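Local coordinates for EccE5 (Mycobacterium xenopi RIVM700367, PDB 7B9F), which is probably a component of the membrane-embedded ESX-5 type VII secretion system of mycobacteria, the machinery that exports proteins across the cell envelope, at residues 161-166 / 311-316. Sequence-based numbering, arbitrary orientation.
Sequences DIVSVG and AVTVRL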
ATOM      1  N   ASP A 161      16.596  34.037  18.839  1.00124.89           N
ATOM      2  CA  ASP A 161      17.360  35.251  19.074  1.00124.89           C
ATOM      3  C   ASP A 161      17.780  35.312  20.532  1.00124.89           C
ATOM      4  O   ASP A 161      16.930  35.362  21.423  1.00124.89           O
ATOM      5  CB  ASP A 161      16.563  36.497  18.700  1.00124.89           C
ATOM      6  CG  ASP A 161      16.299  36.594  17.216  1.00124.89           C
ATOM      7  OD1 ASP A 161      17.010  35.926  16.446  1.00124.89           O
ATOM      8  OD2 ASP A 161      15.382  37.344  16.819  1.00124.89           O
ATOM      9  N   ILE A 162      19.086  35.306  20.771  1.00121.39           N
ATOM     10  CA  ILE A 162      19.601  35.633  22.092  1.00121.39           C
ATOM     11  C   ILE A 162      19.565  37.145  22.228  1.00121.39           C
ATOM     12  O   ILE A 162      20.154  37.858  21.413  1.00121.39           O
ATOM     13  CB  ILE A 162      21.028  35.108  22.288  1.00121.39           C
ATOM     14  CG1 ILE A 162      21.099  33.580  22.265  1.00121.39           C
ATOM     15  CG2 ILE A 162      21.588  35.617  23.594  1.00121.39           C
ATOM     16  CD1 ILE A 162      21.341  32.978  20.902  1.00121.39           C
ATOM     17  N   VAL A 163      18.865  37.648  23.236  1.00123.08           N
ATOM     18  CA  VAL A 163      18.770  39.084  23.468  1.00123.08           C
ATOM     19  C   VAL A 163      19.289  39.381  24.862  1.00123.08           C
ATOM     20  O   VAL A 163      18.828  38.783  25.839  1.00123.08           O
ATOM     21  CB  VAL A 163      17.332  39.600  23.310  1.00123.08           C
ATOM     22  CG1 VAL A 163      17.291  41.089  23.550  1.00123.08           C
ATOM     23  CG2 VAL A 163      16.811  39.286  21.928  1.00123.08           C
ATOM     24  N   SER A 164      20.242  40.300  24.952  1.00127.12           N
ATOM     25  CA  SER A 164      20.774  40.745  26.231  1.00127.12           C
ATOM     26  C   SER A 164      20.915  42.255  26.196  1.00127.12           C
ATOM     27  O   SER A 164      21.345  42.812  25.184  1.00127.12           O
ATOM     28  CB  SER A 164      22.120  40.091  26.527  1.00127.12           C
ATOM     29  OG  SER A 164      22.931  40.080  25.368  1.00127.12           O
ATOM     30  N   VAL A 165      20.564  42.914  27.295  1.00130.88           N
ATOM     31  CA  VAL A 165      20.521  44.367  27.339  1.00130.88           C
ATOM     32  C   VAL A 165      21.307  44.830  28.559  1.00130.88           C
ATOM     33  O   VAL A 165      21.458  44.090  29.534  1.00130.88           O
ATOM     34  CB  VAL A 165      19.058  44.873  27.362  1.00130.88           C
ATOM     35  CG1 VAL A 165      18.356  44.455  28.638  1.00130.88           C
ATOM     36  CG2 VAL A 165      18.957  46.375  27.113  1.00130.88           C
ATOM     37  N   GLY A 166      21.846  46.051  28.489  1.00137.34           N
ATOM     38  CA  GLY A 166      22.666  46.579  29.562  1.00137.34           C
ATOM     39  C   GLY A 166      22.398  48.050  29.803  1.00137.34           C
ATOM     40  O   GLY A 166      21.689  48.709  29.043  1.00137.34           O
ATOM     41  N   ALA A 311      22.389  47.008  23.783  1.00129.71           N
ATOM     42  CA  ALA A 311      21.617  45.807  23.500  1.00129.71           C
ATOM     43  C   ALA A 311      22.395  44.931  22.535  1.00129.71           C
ATOM     44  O   ALA A 311      22.630  45.322  21.389  1.00129.71           O
ATOM     45  CB  ALA A 311      20.248  46.155  22.918  1.00129.71           C
ATOM     46  N   VAL A 312      22.766  43.750  22.989  1.00128.06           N
ATOM     47  CA  VAL A 312      23.501  42.786  22.185  1.00128.06           C
ATOM     48  C   VAL A 312      22.556  41.668  21.792  1.00128.06           C
ATOM     49  O   VAL A 312      21.873  41.095  22.649  1.00128.06           O
ATOM     50  CB  VAL A 312      24.701  42.227  22.964  1.00128.06           C
ATOM     51  CG1 VAL A 312      25.583  41.423  22.046  1.00128.06           C
ATOM     52  CG2 VAL A 312      25.465  43.350  23.632  1.00128.06           C
ATOM     53  N   THR A 313      22.519  41.337  20.507  1.00121.64           N
ATOM     54  CA  THR A 313      21.641  40.269  20.069  1.00121.64           C
ATOM     55  C   THR A 313      22.300  39.401  19.010  1.00121.64           C
ATOM     56  O   THR A 313      23.039  39.888  18.151  1.00121.64           O
ATOM     57  CB  THR A 313      20.307  40.821  19.567  1.00121.64           C
ATOM     58  OG1 THR A 313      19.466  39.739  19.153  1.00121.64           O
ATOM     59  CG2 THR A 313      20.507  41.789  18.440  1.00121.64           C
ATOM     60  N   VAL A 314      22.059  38.098  19.121  1.00120.62           N
ATOM     61  CA  VAL A 314      22.608  37.085  18.230  1.00120.62           C
ATOM     62  C   VAL A 314      21.459  36.235  17.719  1.00120.62           C
ATOM     63  O   VAL A 314      20.663  35.726  18.514  1.00120.62           O
ATOM     64  CB  VAL A 314      23.645  36.202  18.943  1.00120.62           C
ATOM     65  CG1 VAL A 314      24.273  35.268  17.964  1.00120.62           C
ATOM     66  CG2 VAL A 314      24.709  37.048  19.616  1.00120.62           C
ATOM     67  N   ARG A 315      21.373  36.072  16.407  1.00123.84           N
ATOM     68  CA  ARG A 315      20.279  35.340  15.787  1.00123.84           C
ATOM     69  C   ARG A 315      20.752  33.982  15.297  1.00123.84           C
ATOM     70  O   ARG A 315      21.782  33.885  14.626  1.00123.84           O
ATOM     71  CB  ARG A 315      19.682  36.134  14.629  1.00123.84           C
ATOM     72  CG  ARG A 315      18.705  35.347  13.786  1.00123.84           C
ATOM     73  CD  ARG A 315      17.855  36.274  12.956  1.00123.84           C
ATOM     74  NE  ARG A 315      16.918  36.997  13.804  1.00123.84           N
ATOM     75  CZ  ARG A 315      16.008  37.849  13.350  1.00123.84           C
ATOM     76  NH1 ARG A 315      15.918  38.088  12.050  1.00123.84           N
ATOM     77  NH2 ARG A 315      15.193  38.463  14.195  1.00123.84           N
ATOM     78  N   LEU A 316      19.999  32.942  15.633  1.00124.65           N
ATOM     79  CA  LEU A 316      20.236  31.592  15.145  1.00124.65           C
ATOM     80  C   LEU A 316      19.117  31.206  14.192  1.00124.65           C
ATOM     81  O   LEU A 316      17.939  31.335  14.531  1.00124.65           O
ATOM     82  CB  LEU A 316      20.297  30.602  16.302  1.00124.65           C
ATOM     83  CG  LEU A 316      21.256  30.948  17.432  1.00124.65           C
ATOM     84  CD1 LEU A 316      20.948  30.088  18.631  1.00124.65           C
ATOM     85  CD2 LEU A 316      22.678  30.740  16.987  1.00124.65           C
TER
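Asp161 and Arg315, a non-hydrogen-bonded pair of two antiparallel strands, show how such a position can be closed by side chains instead of the backbone. They run alongside each other on one face of the sheet, carboxylate and guanidinium nearly coplanar at 9°. Arg315 grips side-on: NE reaches OD1 of Asp161 at 2.9 Å and NH2 reaches OD2, both on the syn side. A bend at chi3 (-71°) in an otherwise extended arginine chain turns the guanidinium edge to its partner. OD2 also meets Arg203, so one carboxylate probably offsets two neighbouring positive charges.

Hydroxyls reinforce the backbone pairing from both faces. Thr313 OG1, anti to its own N (chi1 -180°), donates to Ile162 O at 3.0 Å from above the carbonyl plane, while Val314 N approaches the same oxygen within it. On the reverse face Ser164 OG binds Val312 O, which also accepts from Ser164 N at 2.9 Å. There too the side chains of Ile162 and Leu316 cross at a slant, their CD1 methyls 3.7 Å apart.

Both strands belong to a larger antiparallel sheet: strand 196-204 flanks 161-166, strand 322-331 flanks 311-316, and helix 298-302 packs on Val312 through Leu299 and Leu302.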